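PDB 7KOE: electron transfer flavoprotein, beta subunit from Thermotoga maritima, which probably transfers electrons through its bound FAD as one subunit of an electron transfer flavoprotein. Local coordinates for residues Ile126-Thr131 with Leu187-Val192; Ala65-Ile70 with Phe87-Ala92; Ile29-Asn34 with Thr245-Ala250. One frame throughout, in Å; residues are numbered along the deposited sequence.

How the interactions relate
Interactions 1 and 2 are buried contacts of one sheet. Interaction 1 pairs strands 128-132 and 191-195, and interaction 2 pairs strands 66-72 and 91-95. Strand 13-22 runs between the two pairs and bonds to both. The centres of interactions 1 and 2 lie about 15 Å apart. Both rest on backbone bonds between parallel strands, with aliphatic side chains on the sheet faces, but interaction 2 adds a glutamate chain over a tyrosine ring. Interaction 3 is a surface contact on the opposite side of the chain's centre. It has no strand pairing between its segments. Its one hydrogen bond runs from an arginine to a proline carbonyl, with isoleucines beside it, at an interface with another chain.

Interaction 1: Ile126-Thr131 with Leu187-Val192; sequences IDLILT and LKLPAV. With FAD (flavin-adenine dinucleotide), chain I.
Strands 128-132 and 191-195 are parallel neighbours in the central sheet of the Rossmann-like electron transfer flavoprotein domain, and here L128 pairs with A191 and I129 with V192. I129 N donates to A191 O at 3.0 Å, in the carbonyl plane. One step earlier A191 N reaches D127 O at 3.4 Å, a weak bond. I129 and V192 stand side by side on one face and point the same way. V192 CG2 sits 3.8 Å from I129 CB and also borders I129 CD1. C17 of strand 13-22, an FAD-binding residue, packs on I129. L128 and A191 share the other face, where L59 of helix 47-63 packs on L128. With CG anti to the backbone N (chi1 -165°), the end of L128 comes back toward A191, and its CD1 lies 4.0 Å from A191 CB. L189 closes the end of this patch, its CD2 meeting both L128 CD1 and D127 O. An alanine in place of L189 would probably leave L128 CD1 without this neighbour and open a gap beside the D127 carbonyl. P190, after a cis peptide bond, lays its CB against I126 O and its CA against D127 O. D127 OD1 is salt-bridged to K170. At the far end T131 enters the FAD pocket, its CA 3.4 Å from O2B of the adenosine ribose of FAD.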
# COMPACT_ATOMS: atom_id res chain seq x y z
N ILE A 126 7.84 -8.51 -57.95
CA ILE A 126 7.89 -9.66 -57.05
C ILE A 126 7.12 -10.82 -57.67
O ILE A 126 5.93 -10.71 -57.95
CB ILE A 126 7.31 -9.30 -55.67
CG1 ILE A 126 8.14 -8.19 -55.02
CG2 ILE A 126 7.28 -10.50 -54.79
CD1 ILE A 126 9.64 -8.39 -55.07
N ASP A 127 7.81 -11.94 -57.88
CA ASP A 127 7.22 -13.10 -58.51
C ASP A 127 6.39 -13.94 -57.56
O ASP A 127 5.56 -14.73 -58.02
CB ASP A 127 8.30 -13.99 -59.12
CG ASP A 127 8.97 -13.35 -60.32
OD1 ASP A 127 9.61 -14.08 -61.10
OD2 ASP A 127 8.84 -12.12 -60.48
N LEU A 128 6.59 -13.80 -56.25
CA LEU A 128 5.91 -14.66 -55.28
C LEU A 128 5.95 -13.99 -53.92
O LEU A 128 7.00 -13.52 -53.49
CB LEU A 128 6.57 -16.03 -55.21
CG LEU A 128 5.79 -17.16 -54.53
CD1 LEU A 128 4.34 -17.14 -54.93
CD2 LEU A 128 6.42 -18.48 -54.88
N ILE A 129 4.81 -13.94 -53.24
CA ILE A 129 4.72 -13.41 -51.89
C ILE A 129 4.26 -14.54 -50.98
O ILE A 129 3.17 -15.09 -51.17
CB ILE A 129 3.78 -12.21 -51.80
CG1 ILE A 129 4.37 -11.02 -52.55
CG2 ILE A 129 3.51 -11.84 -50.36
CD1 ILE A 129 3.49 -9.81 -52.56
N LEU A 130 5.08 -14.88 -50.00
CA LEU A 130 4.78 -15.97 -49.08
C LEU A 130 4.38 -15.38 -47.74
O LEU A 130 5.17 -14.68 -47.11
CB LEU A 130 5.97 -16.89 -48.91
CG LEU A 130 6.63 -17.42 -50.18
CD1 LEU A 130 7.82 -18.26 -49.82
CD2 LEU A 130 5.65 -18.24 -50.93
N THR A 131 3.15 -15.65 -47.31
CA THR A 131 2.74 -15.35 -45.95
C THR A 131 2.40 -16.65 -45.25
O THR A 131 2.45 -17.73 -45.83
CB THR A 131 1.53 -14.39 -45.92
OG1 THR A 131 0.35 -15.10 -46.31
CG2 THR A 131 1.74 -13.22 -46.85
N LEU A 187 -1.58 -21.93 -60.19
CA LEU A 187 -1.45 -20.50 -59.96
C LEU A 187 -0.60 -19.86 -61.05
O LEU A 187 0.30 -20.48 -61.60
CB LEU A 187 -0.82 -20.22 -58.60
CG LEU A 187 -1.74 -20.25 -57.39
CD1 LEU A 187 -1.02 -19.57 -56.29
CD2 LEU A 187 -3.04 -19.53 -57.67
N LYS A 188 -0.90 -18.61 -61.36
CA LYS A 188 -0.16 -17.84 -62.35
C LYS A 188 0.69 -16.82 -61.62
O LYS A 188 0.16 -15.95 -60.92
CB LYS A 188 -1.11 -17.15 -63.33
CG LYS A 188 -0.41 -16.32 -64.39
CD LYS A 188 0.38 -17.20 -65.35
CE LYS A 188 1.14 -16.36 -66.35
NZ LYS A 188 0.23 -15.58 -67.24
N LEU A 189 2.01 -16.94 -61.76
CA LEU A 189 2.91 -15.98 -61.15
C LEU A 189 2.81 -14.64 -61.87
O LEU A 189 2.71 -14.61 -63.10
CB LEU A 189 4.35 -16.48 -61.17
CG LEU A 189 4.66 -17.75 -60.37
CD1 LEU A 189 6.17 -17.89 -60.20
CD2 LEU A 189 3.97 -17.76 -59.02
N PRO A 190 2.82 -13.51 -61.14
CA PRO A 190 3.04 -13.29 -59.71
C PRO A 190 1.86 -13.67 -58.82
O PRO A 190 0.74 -13.24 -59.08
CB PRO A 190 3.29 -11.79 -59.62
CG PRO A 190 3.49 -11.32 -61.03
CD PRO A 190 2.67 -12.23 -61.85
N ALA A 191 2.13 -14.46 -57.79
CA ALA A 191 1.11 -14.98 -56.91
C ALA A 191 1.44 -14.63 -55.47
O ALA A 191 2.57 -14.28 -55.14
CB ALA A 191 0.96 -16.50 -57.04
N VAL A 192 0.44 -14.72 -54.61
CA VAL A 192 0.60 -14.51 -53.18
C VAL A 192 0.19 -15.81 -52.50
O VAL A 192 -1.00 -16.12 -52.39
CB VAL A 192 -0.22 -13.32 -52.67
CG1 VAL A 192 -0.14 -13.22 -51.15
CG2 VAL A 192 0.27 -12.05 -53.29
PA FAD I . -2.58 -12.65 -40.05
O1A FAD I . -3.45 -13.83 -39.80
O2A FAD I . -3.03 -11.61 -41.01
O5B FAD I . -1.12 -13.16 -40.48
C5B FAD I . -0.99 -13.82 -41.76
C4B FAD I . 0.41 -13.63 -42.28
O4B FAD I . 0.56 -12.27 -42.75
C3B FAD I . 1.54 -13.80 -41.27
O3B FAD I . 1.90 -15.17 -41.11
C2B FAD I . 2.65 -13.01 -41.97
O2B FAD I . 3.26 -13.74 -43.02
C1B FAD I . 1.87 -11.82 -42.50
N9A FAD I . 1.81 -10.73 -41.54
C8A FAD I . 0.92 -10.57 -40.52
N7A FAD I . 1.14 -9.48 -39.82
C5A FAD I . 2.24 -8.90 -40.43
C6A FAD I . 2.97 -7.72 -40.16
N6A FAD I . 2.68 -6.89 -39.16
N1A FAD I . 4.02 -7.45 -40.96
C2A FAD I . 4.31 -8.30 -41.95
N3A FAD I . 3.70 -9.42 -42.30
C4A FAD I . 2.66 -9.67 -41.49
N1 FAD I . -7.01 -6.94 -37.03
C2 FAD I . -8.03 -7.13 -37.89
O2 FAD I . -7.95 -6.74 -39.05
N3 FAD I . -9.18 -7.74 -37.52
C4 FAD I . -9.37 -8.20 -36.24
O4 FAD I . -10.42 -8.75 -35.95
C4X FAD I . -8.33 -8.03 -35.31
N5 FAD I . -8.51 -8.46 -34.10
C5X FAD I . -7.48 -8.28 -33.21
C6 FAD I . -7.65 -8.74 -31.89
C7 FAD I . -6.66 -8.58 -30.95
C7M FAD I . -6.87 -9.08 -29.55
C8 FAD I . -5.45 -7.95 -31.31
C8M FAD I . -4.35 -7.77 -30.29
C9 FAD I . -5.27 -7.50 -32.60
C9A FAD I . -6.27 -7.65 -33.57
N10 FAD I . -6.13 -7.20 -34.88
C10 FAD I . -7.15 -7.37 -35.79
C1' FAD I . -4.88 -6.54 -35.29
C2' FAD I . -4.19 -7.28 -36.42
O2' FAD I . -3.53 -8.43 -35.91
C3' FAD I . -3.15 -6.39 -37.11
O3' FAD I . -3.82 -5.49 -37.98
C4' FAD I . -2.10 -7.18 -37.89
O4' FAD I . -1.50 -6.35 -38.89
C5' FAD I . -2.67 -8.41 -38.56
O5' FAD I . -2.19 -9.59 -37.89
P FAD I . -3.13 -10.88 -37.81
O1P FAD I . -3.25 -11.32 -36.39
O2P FAD I . -4.38 -10.57 -38.56
O3P FAD I . -2.28 -11.95 -38.64

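Interaction 2: Ala65-Ile70 with Phe87-Ala92; sequences ATVYVI and FGLDEA
The carbonyl oxygen V67 O takes two N-H groups from the segment 87-92. D90 N donates at 3.1 Å, in the carbonyl plane. E91 N lies at 3.4 Å, and that bond is weak though straighter, with 164° at the hydrogen. Two residues on, V69 N returns the link to E91 O at 3.0 Å, tilted 21° from the carbonyl plane. The side chains follow the two faces set by this pairing. On one face E91 lies over the ring of Y68. E91 CB stands 3.5 Å above the ring centre, a CH-pi contact, and E91 CG passes over CZ at 3.6 Å. The E91 chain then bends at chi2 (-69°), which leads the carboxylate off the ring. Its OE1 is hydrogen-bonded to Y216, while the Y68 hydroxyl bonds to R122. Both polar ends thus have partners outside the two segments. The contact closes a beta-alpha-beta crossover: strand 66-72, helix 78-85 and strand 91-95, with the two strands adjacent and parallel. On the other face V69 meets A92, CG1 to CB at 3.8 Å, and L81 of helix 78-85 packs on both residues. L89 comes in just before strand 91-95. Its CG touches V67 CG1 at 3.7 Å, and its CD2 reaches on to V69 CB. L89 therefore bridges two valines of the same strand, with L53 of helix 47-63 against it. At the outer end D90 OD2 approaches T66 CA and CB, while T66 OG1 is hydrogen-bonded to N13.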
# COMPACT_ATOMS: atom_id res chain seq x y z
N ALA A 65 16.35 -17.76 -56.34
CA ALA A 65 15.43 -16.64 -56.20
C ALA A 65 15.90 -15.72 -55.09
O ALA A 65 16.24 -16.17 -53.99
CB ALA A 65 14.02 -17.14 -55.89
N THR A 66 15.94 -14.42 -55.38
CA THR A 66 16.39 -13.45 -54.39
C THR A 66 15.28 -13.20 -53.37
O THR A 66 14.35 -12.43 -53.64
CB THR A 66 16.80 -12.14 -55.05
OG1 THR A 66 15.64 -11.33 -55.26
CG2 THR A 66 17.46 -12.41 -56.38
N VAL A 67 15.37 -13.83 -52.21
CA VAL A 67 14.29 -13.76 -51.23
C VAL A 67 14.53 -12.60 -50.28
O VAL A 67 15.60 -12.48 -49.68
CB VAL A 67 14.17 -15.08 -50.46
CG1 VAL A 67 12.91 -15.04 -49.65
CG2 VAL A 67 14.14 -16.24 -51.41
N TYR A 68 13.53 -11.74 -50.14
CA TYR A 68 13.49 -10.71 -49.11
C TYR A 68 12.50 -11.15 -48.05
O TYR A 68 11.62 -11.98 -48.32
CB TYR A 68 13.07 -9.36 -49.68
CG TYR A 68 14.19 -8.53 -50.25
CD1 TYR A 68 15.09 -9.07 -51.15
CD2 TYR A 68 14.34 -7.20 -49.88
CE1 TYR A 68 16.12 -8.32 -51.67
CE2 TYR A 68 15.36 -6.44 -50.40
CZ TYR A 68 16.24 -7.00 -51.29
OH TYR A 68 17.27 -6.24 -51.81
N VAL A 69 12.63 -10.61 -46.85
CA VAL A 69 11.68 -10.85 -45.77
C VAL A 69 11.34 -9.50 -45.14
O VAL A 69 12.22 -8.68 -44.91
CB VAL A 69 12.22 -11.88 -44.76
CG1 VAL A 69 13.59 -11.54 -44.27
CG2 VAL A 69 11.30 -12.02 -43.57
N ILE A 70 10.05 -9.25 -44.94
CA ILE A 70 9.57 -7.94 -44.53
C ILE A 70 8.68 -8.11 -43.30
O ILE A 70 7.94 -9.09 -43.17
CB ILE A 70 8.84 -7.23 -45.69
CG1 ILE A 70 8.42 -5.81 -45.32
CG2 ILE A 70 7.66 -8.03 -46.20
CD1 ILE A 70 7.83 -5.05 -46.46
N PHE A 87 17.69 -18.67 -42.15
CA PHE A 87 17.26 -19.64 -43.15
C PHE A 87 18.09 -19.60 -44.42
O PHE A 87 17.99 -20.52 -45.23
CB PHE A 87 15.79 -19.41 -43.50
CG PHE A 87 14.84 -19.98 -42.50
CD1 PHE A 87 14.38 -21.27 -42.62
CD2 PHE A 87 14.39 -19.21 -41.44
CE1 PHE A 87 13.50 -21.80 -41.70
CE2 PHE A 87 13.50 -19.73 -40.52
CZ PHE A 87 13.06 -21.02 -40.66
N GLY A 88 18.89 -18.57 -44.61
CA GLY A 88 19.68 -18.42 -45.81
C GLY A 88 19.20 -17.34 -46.74
O GLY A 88 19.63 -17.31 -47.90
N LEU A 89 18.34 -16.44 -46.28
CA LEU A 89 17.69 -15.46 -47.12
C LEU A 89 18.64 -14.31 -47.43
O LEU A 89 19.66 -14.12 -46.76
CB LEU A 89 16.43 -14.94 -46.44
CG LEU A 89 15.10 -15.64 -46.72
CD1 LEU A 89 15.08 -17.10 -46.33
CD2 LEU A 89 14.02 -14.90 -46.01
N ASP A 90 18.30 -13.53 -48.45
CA ASP A 90 19.18 -12.44 -48.86
C ASP A 90 19.05 -11.24 -47.94
O ASP A 90 20.01 -10.86 -47.26
CB ASP A 90 18.91 -12.03 -50.30
CG ASP A 90 19.60 -12.93 -51.30
OD1 ASP A 90 20.69 -13.45 -50.96
OD2 ASP A 90 19.08 -13.11 -52.41
N GLU A 91 17.88 -10.61 -47.91
CA GLU A 91 17.73 -9.35 -47.22
C GLU A 91 16.52 -9.38 -46.30
O GLU A 91 15.56 -10.12 -46.52
CB GLU A 91 17.60 -8.18 -48.20
CG GLU A 91 18.84 -7.91 -49.02
CD GLU A 91 19.98 -7.37 -48.19
OE1 GLU A 91 19.73 -6.52 -47.31
OE2 GLU A 91 21.13 -7.80 -48.42
N ALA A 92 16.58 -8.56 -45.27
CA ALA A 92 15.46 -8.32 -44.37
C ALA A 92 15.10 -6.85 -44.41
O ALA A 92 15.97 -5.99 -44.57
CB ALA A 92 15.77 -8.75 -42.94

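Interaction 3: Ile29-Asn34 with Thr245-Ala250; sequences IDRKTN and TNIPPA
R31 carries the polar part of this contact, stretching from the turn after strand 28-30 to the carbonyl of P248. From CB the chain runs to CG and bends at chi2 (-63°), and this fold in the chain sets CD and the guanidinium on course for the prolines. NE passes A250 CB at 4.4 Å. CZ lies near P249 O. At the tip NH1 donates to P248 O at 2.8 Å, and the bond is nearly straight, with 165° at the hydrogen. The oxygen lies in the guanidinium plane, but NH1 stands above the carbonyl plane of P248, 37° out of it. NH2 lies 2.7 Å from P249 O, which meets the guanidinium obliquely. The flat group is flanked on both faces. A250 N stands over one of them, offset toward the rim, and I29 CG2 lies over the opposite one, likewise offset toward the rim. I247 supplies the apolar side. Its CD1 touches NH1 of R31, I29 CG2 at 3.7 Å and the amide nitrogen ND2 of N34. The N34 and I247 side chains cross at about a right angle. I29 CD1 extends further, to P248 CD at 3.7 Å. Residues 31-34 form the turn of a hairpin whose strands are 28-30 and 35-37, and L36 packs on I29 from the second of these. T245 and N246, at the end of strand 241-246, pair antiparallel with a strand of the neighbouring Electron transfer flavoprotein chain. N146 of that chain packs on I29 and P248, and its L147 on I247, so I29 of the hairpin and residues 245-248 lie at a subunit interface.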
# COMPACT_ATOMS: atom_id res chain seq x y z
N ILE A 29 -3.40 -18.82 -19.66
CA ILE A 29 -4.47 -18.13 -18.95
C ILE A 29 -4.25 -18.35 -17.46
O ILE A 29 -4.17 -19.49 -16.99
CB ILE A 29 -5.85 -18.64 -19.38
CG1 ILE A 29 -6.22 -18.07 -20.75
CG2 ILE A 29 -6.91 -18.26 -18.37
CD1 ILE A 29 -7.53 -18.60 -21.29
N ASP A 30 -4.12 -17.25 -16.72
CA ASP A 30 -4.11 -17.28 -15.26
C ASP A 30 -5.51 -16.91 -14.78
O ASP A 30 -5.96 -15.79 -15.00
CB ASP A 30 -3.07 -16.32 -14.71
CG ASP A 30 -2.81 -16.52 -13.23
OD1 ASP A 30 -3.16 -17.60 -12.71
OD2 ASP A 30 -2.26 -15.60 -12.59
N ARG A 31 -6.18 -17.86 -14.13
CA ARG A 31 -7.57 -17.66 -13.74
C ARG A 31 -7.73 -16.68 -12.59
O ARG A 31 -8.79 -16.05 -12.48
CB ARG A 31 -8.21 -19.00 -13.36
CG ARG A 31 -8.54 -19.89 -14.54
CD ARG A 31 -9.58 -19.25 -15.44
NE ARG A 31 -9.67 -19.95 -16.72
CZ ARG A 31 -10.37 -19.51 -17.76
NH1 ARG A 31 -11.04 -18.37 -17.67
NH2 ARG A 31 -10.40 -20.20 -18.88
N LYS A 32 -6.71 -16.52 -11.75
CA LYS A 32 -6.89 -15.74 -10.53
C LYS A 32 -6.73 -14.25 -10.78
O LYS A 32 -7.37 -13.43 -10.11
CB LYS A 32 -5.93 -16.24 -9.45
CG LYS A 32 -6.11 -17.72 -9.06
CD LYS A 32 -7.39 -17.98 -8.24
CE LYS A 32 -8.54 -18.59 -9.06
NZ LYS A 32 -9.74 -18.85 -8.22
N THR A 33 -5.90 -13.88 -11.75
CA THR A 33 -5.89 -12.50 -12.20
C THR A 33 -6.81 -12.27 -13.39
O THR A 33 -7.05 -11.11 -13.74
CB THR A 33 -4.47 -12.05 -12.56
OG1 THR A 33 -4.49 -10.66 -12.89
CG2 THR A 33 -3.95 -12.83 -13.74
N ASN A 34 -7.34 -13.35 -13.98
CA ASN A 34 -8.23 -13.32 -15.15
C ASN A 34 -7.60 -12.56 -16.32
O ASN A 34 -8.21 -11.66 -16.90
CB ASN A 34 -9.61 -12.75 -14.80
CG ASN A 34 -10.50 -13.76 -14.11
OD1 ASN A 34 -10.61 -13.77 -12.88
ND2 ASN A 34 -11.13 -14.63 -14.89
N THR A 245 -10.62 -6.54 -24.73
CA THR A 245 -10.13 -7.91 -24.77
C THR A 245 -10.39 -8.57 -23.43
O THR A 245 -10.08 -8.00 -22.38
CB THR A 245 -8.63 -7.96 -25.09
OG1 THR A 245 -7.89 -7.51 -23.96
CG2 THR A 245 -8.32 -7.06 -26.28
N ASN A 246 -10.96 -9.76 -23.47
CA ASN A 246 -11.34 -10.47 -22.25
C ASN A 246 -11.10 -11.95 -22.46
O ASN A 246 -11.36 -12.48 -23.54
CB ASN A 246 -12.81 -10.20 -21.91
CG ASN A 246 -13.36 -11.17 -20.88
OD1 ASN A 246 -13.05 -11.08 -19.70
ND2 ASN A 246 -14.17 -12.11 -21.34
N ILE A 247 -10.57 -12.61 -21.43
CA ILE A 247 -10.27 -14.03 -21.49
C ILE A 247 -11.59 -14.80 -21.47
O ILE A 247 -12.61 -14.25 -21.02
CB ILE A 247 -9.33 -14.45 -20.35
CG1 ILE A 247 -10.09 -14.64 -19.04
CG2 ILE A 247 -8.25 -13.41 -20.17
CD1 ILE A 247 -9.33 -15.43 -18.02
N PRO A 248 -11.63 -16.06 -21.96
CA PRO A 248 -12.85 -16.86 -21.97
C PRO A 248 -13.20 -17.38 -20.57
O PRO A 248 -12.52 -17.01 -19.63
CB PRO A 248 -12.51 -18.06 -22.87
CG PRO A 248 -11.21 -17.68 -23.55
CD PRO A 248 -10.51 -16.77 -22.57
N PRO A 249 -14.25 -18.21 -20.41
CA PRO A 249 -14.64 -18.74 -19.10
C PRO A 249 -13.88 -20.04 -18.76
O PRO A 249 -13.00 -20.41 -19.52
CB PRO A 249 -16.13 -19.06 -19.31
CG PRO A 249 -16.20 -19.50 -20.76
CD PRO A 249 -15.14 -18.67 -21.48
N ALA A 250 -14.24 -20.68 -17.65
CA ALA A 250 -13.58 -21.93 -17.21
C ALA A 250 -14.38 -23.14 -17.74
O ALA A 250 -14.77 -23.98 -16.92
CB ALA A 250 -13.46 -21.96 -15.71